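Local coordinates for protein CRISPR-associated endonuclease/helicase Cas3 (Thermus thermophilus HB8, PDB 3SK9) that cleaves single-stranded DNA in CRISPR immunity through the metal-dependent HD nuclease domain present here, which in the full-length protein precedes a helicase/ATPase domain, at residues 11-16 with 167-172; 76-81 with 108-113; 114-119 with 154-159. One frame throughout, in Å; residues are numbered along the deposited sequence.

How the contacts relate
Near the N terminus, helix 10-16 meets helix 165-181 in contact 1, closing a loop of 150 intervening residues within which the other two contacts nest. Contact 2 comes first, folding the segment 76-81 back on the start of helix 110-124 across 26 residues; contact 3 follows in series and joins the next turns of that helix to helix 149-161. Contacts 2 and 3 are therefore neighbours, their centres about 7 Å apart, and Thr114 OG1 links them through Gly77 N at 2.8 Å. Arg170, on the helix of contact 1, reaches both: its NH2 lies 2.9 Å from Ala79 O, a probable hydrogen bond, and its guanidinium makes a cation-pi contact with Phe117.

Contact 1: residues 11-16 with 167-172; sequences AALALW and KEARRW
Ala14 and Ala169 face each other where the two helices come closest. Their CA atoms are 4.8 Å apart and their CB atoms 4.0 Å. The axes of the short segments approach to 8.3 Å, crossing at -71°. Such a separation depends on both residues being small. The tight part continues onto Trp172, where Ala14 CB stands 3.5 Å from CE3, oblique to the ring. Trp172 CG lies anti to the backbone N (chi1 -170°), which swings the indole off its own helix and along the flank of helix 10-16. One face of the ring is met by Ala11: its CB makes an off-centre CH-pi contact, 4.1 Å from the centroid of the five-membered ring and 30° off the normal. Farther along the six-membered ring, Leu15 crosses it obliquely, CD2 lying 3.8 Å from CH2.

The margins are looser. Leu13 CD2 comes no nearer to Ala169 CB than 4.1 Å, and this leucine also touches Leu165 and Trp166, earlier on helix 165-181. Ala11, Leu13, Leu15 and Trp172 all remain partly exposed, whereas the alanine pair is buried and Ala14 is backed further by Leu173. The side-chain contacts are van der Waals and CH-pi in kind, carried mainly by methyl groups and the indole. Metal ligand His29 is set apart, its side chain about 11 Å from that of Leu15. The short CB-CB distance and close axes mark an alanine-mediated helix crossing, which fastens the N-terminal helix to the all-helical bundle of the Cas3 HD domain.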
loop_
_atom_site.group_PDB
_atom_site.type_symbol
_atom_site.label_atom_id
_atom_site.label_comp_id
_atom_site.label_asym_id
_atom_site.label_seq_id
_atom_site.Cartn_x
_atom_site.Cartn_y
_atom_site.Cartn_z
ATOM N N ALA A 11 -18.114 8.641 -1.643
ATOM C CA ALA A 11 -17.448 8.503 -0.348
ATOM C C ALA A 11 -18.071 7.348 0.410
ATOM O O ALA A 11 -17.376 6.610 1.088
ATOM C CB ALA A 11 -17.549 9.763 0.477
ATOM N N ALA A 12 -19.394 7.220 0.343
ATOM C CA ALA A 12 -20.046 6.110 1.041
ATOM C C ALA A 12 -19.633 4.754 0.465
ATOM O O ALA A 12 -19.404 3.808 1.215
ATOM C CB ALA A 12 -21.587 6.253 0.978
ATOM N N LEU A 13 -19.592 4.656 -0.868
ATOM C CA LEU A 13 -19.151 3.472 -1.553
ATOM C C LEU A 13 -17.702 3.155 -1.151
ATOM O O LEU A 13 -17.354 2.008 -0.865
ATOM C CB LEU A 13 -19.179 3.693 -3.043
ATOM C CG LEU A 13 -18.896 2.423 -3.854
ATOM C CD1 LEU A 13 -19.826 1.293 -3.416
ATOM C CD2 LEU A 13 -19.025 2.685 -5.351
ATOM N N ALA A 14 -16.869 4.184 -1.126
ATOM C CA ALA A 14 -15.439 3.981 -0.781
ATOM C C ALA A 14 -15.292 3.449 0.643
ATOM O O ALA A 14 -14.512 2.512 0.866
ATOM C CB ALA A 14 -14.636 5.300 -0.916
ATOM N N LEU A 15 -16.019 4.053 1.597
ATOM C CA LEU A 15 -15.996 3.603 2.992
ATOM C C LEU A 15 -16.658 2.228 3.226
ATOM O O LEU A 15 -16.285 1.501 4.152
ATOM C CB LEU A 15 -16.594 4.667 3.915
ATOM C CG LEU A 15 -15.784 6.005 3.928
ATOM C CD1 LEU A 15 -16.537 7.228 4.571
ATOM C CD2 LEU A 15 -14.437 5.820 4.591
ATOM N N TRP A 16 -17.582 1.848 2.351
ATOM C CA TRP A 16 -18.293 0.579 2.484
ATOM C C TRP A 16 -17.449 -0.603 2.064
ATOM O O TRP A 16 -17.660 -1.715 2.548
ATOM C CB TRP A 16 -19.601 0.589 1.669
ATOM C CG TRP A 16 -20.287 -0.761 1.563
ATOM C CD1 TRP A 16 -21.179 -1.318 2.472
ATOM C CD2 TRP A 16 -20.180 -1.707 0.480
ATOM N NE1 TRP A 16 -21.602 -2.547 2.011
ATOM C CE2 TRP A 16 -20.995 -2.815 0.806
ATOM C CE3 TRP A 16 -19.466 -1.730 -0.718
ATOM C CZ2 TRP A 16 -21.119 -3.925 -0.039
ATOM C CZ3 TRP A 16 -19.591 -2.852 -1.554
ATOM C CH2 TRP A 16 -20.417 -3.926 -1.205
ATOM N N LYS A 167 -15.126 3.825 -10.074
ATOM C CA LYS A 167 -13.894 4.464 -10.535
ATOM C C LYS A 167 -13.665 5.714 -9.700
ATOM O O LYS A 167 -12.532 6.067 -9.361
ATOM C CB LYS A 167 -13.975 4.830 -12.020
ATOM C CG LYS A 167 -14.167 3.631 -12.940
ATOM C CD LYS A 167 -14.589 4.065 -14.350
ATOM C CE LYS A 167 -14.470 2.910 -15.351
ATOM N NZ LYS A 167 -15.172 1.662 -14.928
ATOM N N GLU A 168 -14.746 6.393 -9.365
ATOM C CA GLU A 168 -14.622 7.605 -8.537
ATOM C C GLU A 168 -14.200 7.246 -7.086
ATOM O O GLU A 168 -13.324 7.914 -6.512
ATOM C CB GLU A 168 -15.918 8.405 -8.563
ATOM C CG GLU A 168 -16.170 9.050 -9.924
ATOM C CD GLU A 168 -17.575 9.620 -10.049
ATOM O OE1 GLU A 168 -17.801 10.787 -9.669
ATOM O OE2 GLU A 168 -18.468 8.893 -10.528
ATOM N N ALA A 169 -14.821 6.209 -6.510
ATOM C CA ALA A 169 -14.525 5.735 -5.150
ATOM C C ALA A 169 -13.040 5.374 -4.988
ATOM O O ALA A 169 -12.433 5.636 -3.950
ATOM C CB ALA A 169 -15.390 4.504 -4.784
ATOM N N ARG A 170 -12.460 4.759 -6.011
ATOM C CA ARG A 170 -11.056 4.372 -5.898
ATOM C C ARG A 170 -10.165 5.592 -5.916
ATOM O O ARG A 170 -9.140 5.610 -5.242
ATOM C CB ARG A 170 -10.644 3.292 -6.933
ATOM C CG ARG A 170 -10.984 3.546 -8.368
ATOM C CD ARG A 170 -10.685 2.300 -9.243
ATOM N NE ARG A 170 -11.584 1.189 -8.958
ATOM C CZ ARG A 170 -12.430 0.643 -9.838
ATOM N NH1 ARG A 170 -12.496 1.078 -11.098
ATOM N NH2 ARG A 170 -13.213 -0.348 -9.451
ATOM N N ARG A 171 -10.553 6.647 -6.646
ATOM C CA ARG A 171 -9.731 7.854 -6.601
ATOM C C ARG A 171 -9.856 8.532 -5.240
ATOM O O ARG A 171 -8.861 9.049 -4.675
ATOM C CB ARG A 171 -10.123 8.791 -7.744
ATOM C CG ARG A 171 -9.891 8.074 -9.135
ATOM C CD ARG A 171 -10.488 8.752 -10.405
ATOM N NE ARG A 171 -9.818 8.260 -11.635
ATOM C CZ ARG A 171 -9.877 7.002 -12.096
ATOM N NH1 ARG A 171 -10.585 6.055 -11.454
ATOM N NH2 ARG A 171 -9.215 6.667 -13.201
ATOM N N TRP A 172 -11.077 8.493 -4.690
ATOM C CA TRP A 172 -11.334 9.016 -3.330
ATOM C C TRP A 172 -10.450 8.335 -2.282
ATOM O O TRP A 172 -9.815 8.998 -1.441
ATOM C CB TRP A 172 -12.818 8.830 -2.975
ATOM C CG TRP A 172 -13.269 9.557 -1.693
ATOM C CD1 TRP A 172 -13.922 10.770 -1.600
ATOM C CD2 TRP A 172 -13.162 9.062 -0.355
ATOM N NE1 TRP A 172 -14.168 11.079 -0.278
ATOM C CE2 TRP A 172 -13.711 10.050 0.508
ATOM C CE3 TRP A 172 -12.621 7.897 0.203
ATOM C CZ2 TRP A 172 -13.746 9.893 1.898
ATOM C CZ3 TRP A 172 -12.660 7.735 1.577
ATOM C CH2 TRP A 172 -13.206 8.741 2.411
#

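Contact 2: residues 76-81 with 108-113; sequences LGKASP and VAHGVF
Lys78 NZ is gripped twice, by a salt bridge to Asp75 OD2 and a hydrogen bond with Ser19 OG, while the aliphatic part of the same side chain runs over His110. Its CE sits above the imidazole, 3.9 Å from the ring centroid and only 10° off the normal, a CH-pi contact over the face. Nearer the backbone, Lys78 CG packs 3.9 Å from His110 CG. The histidine can offer this face because CG lies between its own backbone N and carbonyl carbon (chi1 71°), turning the ring alongside the lysine. Its NE2 hydrogen-bonds Asp75 OD1, so Lys78 and His110 share one carboxylate through different oxygens; Lys78 NZ and His110 NE2 themselves stay 4.6 Å apart, without contact.

Beside this pair the backbones close up. Gly77 CA is 4.4 Å from Phe113 CA, a spacing that the missing side chain permits. The glycine CA also directs a C-H at His110 O, with a CA-to-O distance of 3.5 Å and 166° at the hydrogen. Gly77 O packs 3.6 Å from Phe113 CB, and Ser80 OG approaches the phenyl ring obliquely. Phe83 meets that ring with its plane nearly perpendicular, while Ala155 and His158 cover it from helix 149-161.

Asp75 and the preceding His74 are metal-binding residues and form the signature HD pair. Lys78 and His110 both bond to the Asp75 carboxylate, as second-shell residues that probably help to position it in the divalent-metal site of an HD-superfamily nuclease.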
loop_
_atom_site.group_PDB
_atom_site.type_symbol
_atom_site.label_atom_id
_atom_site.label_comp_id
_atom_site.label_asym_id
_atom_site.label_seq_id
_atom_site.Cartn_x
_atom_site.Cartn_y
_atom_site.Cartn_z
ATOM N N LEU A 76 -5.617 -1.666 -3.025
ATOM C CA LEU A 76 -6.604 -0.828 -3.684
ATOM C C LEU A 76 -7.445 -1.646 -4.705
ATOM O O LEU A 76 -8.633 -1.355 -4.949
ATOM C CB LEU A 76 -5.916 0.346 -4.389
ATOM C CG LEU A 76 -6.907 1.276 -5.079
ATOM C CD1 LEU A 76 -7.793 1.922 -4.010
ATOM C CD2 LEU A 76 -6.151 2.369 -5.910
ATOM N N GLY A 77 -6.849 -2.707 -5.246
ATOM C CA GLY A 77 -7.563 -3.608 -6.154
ATOM C C GLY A 77 -8.852 -4.222 -5.581
ATOM O O GLY A 77 -9.699 -4.683 -6.340
ATOM N N LYS A 78 -8.990 -4.232 -4.248
ATOM C CA LYS A 78 -10.221 -4.762 -3.601
ATOM C C LYS A 78 -11.419 -3.843 -3.747
ATOM O O LYS A 78 -12.560 -4.240 -3.449
ATOM C CB LYS A 78 -9.974 -5.068 -2.121
ATOM C CG LYS A 78 -9.089 -6.284 -1.929
ATOM C CD LYS A 78 -9.068 -6.725 -0.479
ATOM C CE LYS A 78 -8.042 -7.811 -0.218
ATOM N NZ LYS A 78 -7.490 -7.690 1.160
ATOM N N ALA A 79 -11.164 -2.625 -4.207
ATOM C CA ALA A 79 -12.214 -1.622 -4.385
ATOM C C ALA A 79 -12.893 -1.835 -5.746
ATOM O O ALA A 79 -12.858 -0.970 -6.616
ATOM C CB ALA A 79 -11.640 -0.223 -4.301
ATOM N N SER A 80 -13.557 -2.983 -5.843
ATOM C CA SER A 80 -14.242 -3.424 -7.052
ATOM C C SER A 80 -15.351 -4.407 -6.627
ATOM O O SER A 80 -15.192 -5.128 -5.648
ATOM C CB SER A 80 -13.219 -4.143 -7.935
ATOM O OG SER A 80 -13.898 -4.836 -8.994
ATOM N N PRO A 81 -16.462 -4.477 -7.381
ATOM C CA PRO A 81 -17.562 -5.355 -6.933
ATOM C C PRO A 81 -17.124 -6.823 -6.866
ATOM O O PRO A 81 -17.631 -7.572 -6.058
ATOM C CB PRO A 81 -18.638 -5.201 -8.030
ATOM C CG PRO A 81 -18.289 -4.013 -8.828
ATOM C CD PRO A 81 -16.811 -3.643 -8.539
ATOM N N VAL A 108 -9.431 -13.426 -10.954
ATOM C CA VAL A 108 -8.146 -12.795 -11.140
ATOM C C VAL A 108 -7.835 -12.209 -9.765
ATOM O O VAL A 108 -8.755 -11.788 -9.050
ATOM C CB VAL A 108 -8.266 -11.743 -12.266
ATOM C CG1 VAL A 108 -9.328 -10.782 -11.924
ATOM C CG2 VAL A 108 -6.970 -11.040 -12.512
ATOM N N ALA A 109 -6.560 -12.237 -9.370
ATOM C CA ALA A 109 -6.158 -11.849 -8.011
ATOM C C ALA A 109 -6.393 -10.356 -7.867
ATOM O O ALA A 109 -6.287 -9.643 -8.866
ATOM C CB ALA A 109 -4.668 -12.167 -7.772
ATOM N N HIS A 110 -6.700 -9.872 -6.658
ATOM C CA HIS A 110 -6.943 -8.431 -6.510
ATOM C C HIS A 110 -5.726 -7.593 -6.889
ATOM O O HIS A 110 -5.881 -6.449 -7.310
ATOM C CB HIS A 110 -7.423 -8.053 -5.087
ATOM C CG HIS A 110 -6.374 -8.162 -4.032
ATOM N ND1 HIS A 110 -6.155 -9.321 -3.321
ATOM C CD2 HIS A 110 -5.486 -7.257 -3.555
ATOM C CE1 HIS A 110 -5.170 -9.132 -2.458
ATOM N NE2 HIS A 110 -4.756 -7.884 -2.571
ATOM N N GLY A 111 -4.516 -8.156 -6.805
ATOM C CA GLY A 111 -3.314 -7.389 -7.148
ATOM C C GLY A 111 -3.223 -6.986 -8.612
ATOM O O GLY A 111 -2.618 -5.945 -8.955
ATOM N N VAL A 112 -3.890 -7.753 -9.479
ATOM C CA VAL A 112 -3.983 -7.399 -10.897
ATOM C C VAL A 112 -4.792 -6.113 -11.017
ATOM O O VAL A 112 -4.428 -5.182 -11.770
ATOM C CB VAL A 112 -4.651 -8.513 -11.725
ATOM C CG1 VAL A 112 -4.865 -8.079 -13.166
ATOM C CG2 VAL A 112 -3.838 -9.807 -11.674
ATOM N N PHE A 113 -5.907 -6.048 -10.288
ATOM C CA PHE A 113 -6.680 -4.782 -10.253
ATOM C C PHE A 113 -5.870 -3.664 -9.644
ATOM O O PHE A 113 -5.913 -2.520 -10.129
ATOM C CB PHE A 113 -7.982 -4.943 -9.498
ATOM C CG PHE A 113 -8.999 -5.809 -10.225
ATOM C CD1 PHE A 113 -9.957 -5.237 -11.040
ATOM C CD2 PHE A 113 -8.967 -7.180 -10.093
ATOM C CE1 PHE A 113 -10.903 -6.037 -11.687
ATOM C CE2 PHE A 113 -9.911 -7.982 -10.737
ATOM C CZ PHE A 113 -10.868 -7.407 -11.528
#

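Contact 3: residues 114-119 with 154-159; sequences TELFLR and RARRHL
Leu116 carries most of the apolar contact through one branch, CD1, while CD2 turns to Arg156. CD1 presses on Ala155 CB at 3.5 Å, a methyl-to-methyl approach, and has a more distant neighbour in Leu159 CD1 at 4.4 Å. Leu159 instead turns its CD2 to Phe117, meeting the ring at its edge, in plane, 3.7 Å from CE1. Phe117 starts out aimed past the other helix, but with CG anti to its carbonyl carbon (chi1 -63°) the ring end comes round to the leucine.

These contacts bridge a widely spaced helix-helix crossing in the HD domain's helical bundle: the axes of the short segments stand 11.2 Å apart at -67°, and the nearest CA atoms, those of Leu116 and Ala155, are separated by 8.5 Å. Side chains therefore span the interval, and Ala155 is further enclosed by Val112 and Phe113 from the preceding turn of helix 110-124.

The contact with a charged group is peripheral. Leu116 CD2 lies over one face of the Arg156 guanidinium, 3.8 Å from NH1, the arginine chain bending at chi3 (-148°) on its way there.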
loop_
_atom_site.group_PDB
_atom_site.type_symbol
_atom_site.label_atom_id
_atom_site.label_comp_id
_atom_site.label_asym_id
_atom_site.label_seq_id
_atom_site.Cartn_x
_atom_site.Cartn_y
_atom_site.Cartn_z
ATOM N N THR A 114 -5.083 -3.946 -8.606
ATOM C CA THR A 114 -4.299 -2.854 -8.020
ATOM C C THR A 114 -3.380 -2.313 -9.120
ATOM O O THR A 114 -3.237 -1.092 -9.293
ATOM C CB THR A 114 -3.440 -3.354 -6.826
ATOM O OG1 THR A 114 -4.304 -3.758 -5.776
ATOM C CG2 THR A 114 -2.450 -2.224 -6.326
ATOM N N GLU A 115 -2.726 -3.208 -9.859
ATOM C CA GLU A 115 -1.803 -2.731 -10.884
ATOM C C GLU A 115 -2.537 -1.866 -11.950
ATOM O O GLU A 115 -2.070 -0.792 -12.310
ATOM C CB GLU A 115 -1.027 -3.886 -11.525
ATOM C CG GLU A 115 -0.140 -3.445 -12.728
ATOM C CD GLU A 115 0.580 -4.589 -13.394
ATOM O OE1 GLU A 115 0.435 -5.740 -12.927
ATOM O OE2 GLU A 115 1.315 -4.339 -14.379
ATOM N N LEU A 116 -3.679 -2.340 -12.464
ATOM C CA LEU A 116 -4.416 -1.563 -13.476
ATOM C C LEU A 116 -4.864 -0.209 -12.936
ATOM O O LEU A 116 -4.785 0.772 -13.652
ATOM C CB LEU A 116 -5.628 -2.315 -13.969
ATOM C CG LEU A 116 -5.286 -3.570 -14.776
ATOM C CD1 LEU A 116 -6.570 -4.354 -15.066
ATOM C CD2 LEU A 116 -4.587 -3.140 -16.027
ATOM N N PHE A 117 -5.348 -0.177 -11.701
ATOM C CA PHE A 117 -5.864 1.060 -11.126
ATOM C C PHE A 117 -4.719 2.045 -10.950
ATOM O O PHE A 117 -4.853 3.232 -11.267
ATOM C CB PHE A 117 -6.541 0.833 -9.755
ATOM C CG PHE A 117 -7.769 -0.063 -9.807
ATOM C CD1 PHE A 117 -8.433 -0.303 -10.991
ATOM C CD2 PHE A 117 -8.260 -0.629 -8.642
ATOM C CE1 PHE A 117 -9.562 -1.104 -11.009
ATOM C CE2 PHE A 117 -9.409 -1.421 -8.667
ATOM C CZ PHE A 117 -10.039 -1.663 -9.838
ATOM N N LEU A 118 -3.576 1.550 -10.457
ATOM C CA LEU A 118 -2.484 2.451 -10.114
ATOM C C LEU A 118 -1.814 3.007 -11.375
ATOM O O LEU A 118 -1.275 4.125 -11.312
ATOM C CB LEU A 118 -1.457 1.777 -9.188
ATOM C CG LEU A 118 -1.960 1.551 -7.755
ATOM C CD1 LEU A 118 -0.824 0.959 -6.844
ATOM C CD2 LEU A 118 -2.461 2.870 -7.163
ATOM N N ARG A 119 -1.827 2.251 -12.491
ATOM C CA ARG A 119 -1.247 2.747 -13.738
ATOM C C ARG A 119 -1.946 4.055 -14.095
ATOM O O ARG A 119 -1.311 5.031 -14.496
ATOM C CB ARG A 119 -1.393 1.741 -14.894
ATOM C CG ARG A 119 -0.360 0.579 -14.831
ATOM C CD ARG A 119 -0.631 -0.489 -15.913
ATOM N NE ARG A 119 -0.482 0.021 -17.275
ATOM C CZ ARG A 119 0.598 -0.143 -18.039
ATOM N NH1 ARG A 119 1.671 -0.800 -17.577
ATOM N NH2 ARG A 119 0.612 0.357 -19.281
ATOM N N ARG A 154 -9.078 -10.388 -18.479
ATOM C CA ARG A 154 -10.133 -10.769 -17.531
ATOM C C ARG A 154 -10.543 -9.637 -16.622
ATOM O O ARG A 154 -11.731 -9.443 -16.400
ATOM C CB ARG A 154 -9.719 -11.910 -16.592
ATOM C CG ARG A 154 -9.714 -13.270 -17.194
ATOM C CD ARG A 154 -9.299 -14.256 -16.141
ATOM N NE ARG A 154 -9.115 -15.587 -16.683
ATOM C CZ ARG A 154 -9.177 -16.694 -15.957
ATOM N NH1 ARG A 154 -9.421 -16.628 -14.655
ATOM N NH2 ARG A 154 -8.999 -17.871 -16.531
ATOM N N ALA A 155 -9.572 -8.921 -16.045
ATOM C CA ALA A 155 -9.915 -7.812 -15.177
ATOM C C ALA A 155 -10.737 -6.753 -15.944
ATOM O O ALA A 155 -11.735 -6.232 -15.435
ATOM C CB ALA A 155 -8.652 -7.186 -14.604
ATOM N N ARG A 156 -10.294 -6.409 -17.145
ATOM C CA ARG A 156 -10.943 -5.344 -17.919
ATOM C C ARG A 156 -12.390 -5.741 -18.271
ATOM O O ARG A 156 -13.282 -4.889 -18.364
ATOM C CB ARG A 156 -10.137 -5.003 -19.164
ATOM C CG ARG A 156 -8.803 -4.327 -18.906
ATOM C CD ARG A 156 -8.203 -3.832 -20.215
ATOM N NE ARG A 156 -6.741 -3.845 -20.267
ATOM C CZ ARG A 156 -5.955 -2.909 -19.745
ATOM N NH1 ARG A 156 -6.472 -1.885 -19.082
ATOM N NH2 ARG A 156 -4.644 -3.003 -19.880
ATOM N N ARG A 157 -12.640 -7.033 -18.413
ATOM C CA ARG A 157 -14.018 -7.513 -18.624
ATOM C C ARG A 157 -14.926 -7.081 -17.446
ATOM O O ARG A 157 -16.043 -6.557 -17.629
ATOM C CB ARG A 157 -14.024 -9.038 -18.807
ATOM C CG ARG A 157 -14.596 -9.524 -20.133
ATOM C CD ARG A 157 -14.406 -11.043 -20.340
ATOM N NE ARG A 157 -13.070 -11.367 -20.851
ATOM C CZ ARG A 157 -12.261 -12.312 -20.361
ATOM N NH1 ARG A 157 -12.648 -13.069 -19.330
ATOM N NH2 ARG A 157 -11.061 -12.514 -20.916
ATOM N N HIS A 158 -14.438 -7.268 -16.229
ATOM C CA HIS A 158 -15.188 -6.850 -15.055
ATOM C C HIS A 158 -15.346 -5.334 -15.016
ATOM O O HIS A 158 -16.407 -4.802 -14.674
ATOM C CB HIS A 158 -14.471 -7.284 -13.770
ATOM C CG HIS A 158 -14.398 -8.768 -13.574
ATOM N ND1 HIS A 158 -15.453 -9.509 -13.082
ATOM C CD2 HIS A 158 -13.383 -9.640 -13.769
ATOM C CE1 HIS A 158 -15.088 -10.777 -12.997
ATOM N NE2 HIS A 158 -13.833 -10.882 -13.401
ATOM N N LEU A 159 -14.283 -4.632 -15.357
ATOM C CA LEU A 159 -14.272 -3.185 -15.212
ATOM C C LEU A 159 -15.270 -2.542 -16.172
ATOM O O LEU A 159 -15.764 -1.441 -15.919
ATOM C CB LEU A 159 -12.859 -2.620 -15.450
ATOM C CG LEU A 159 -11.887 -2.988 -14.314
ATOM C CD1 LEU A 159 -10.494 -2.475 -14.611
ATOM C CD2 LEU A 159 -12.421 -2.452 -12.971
#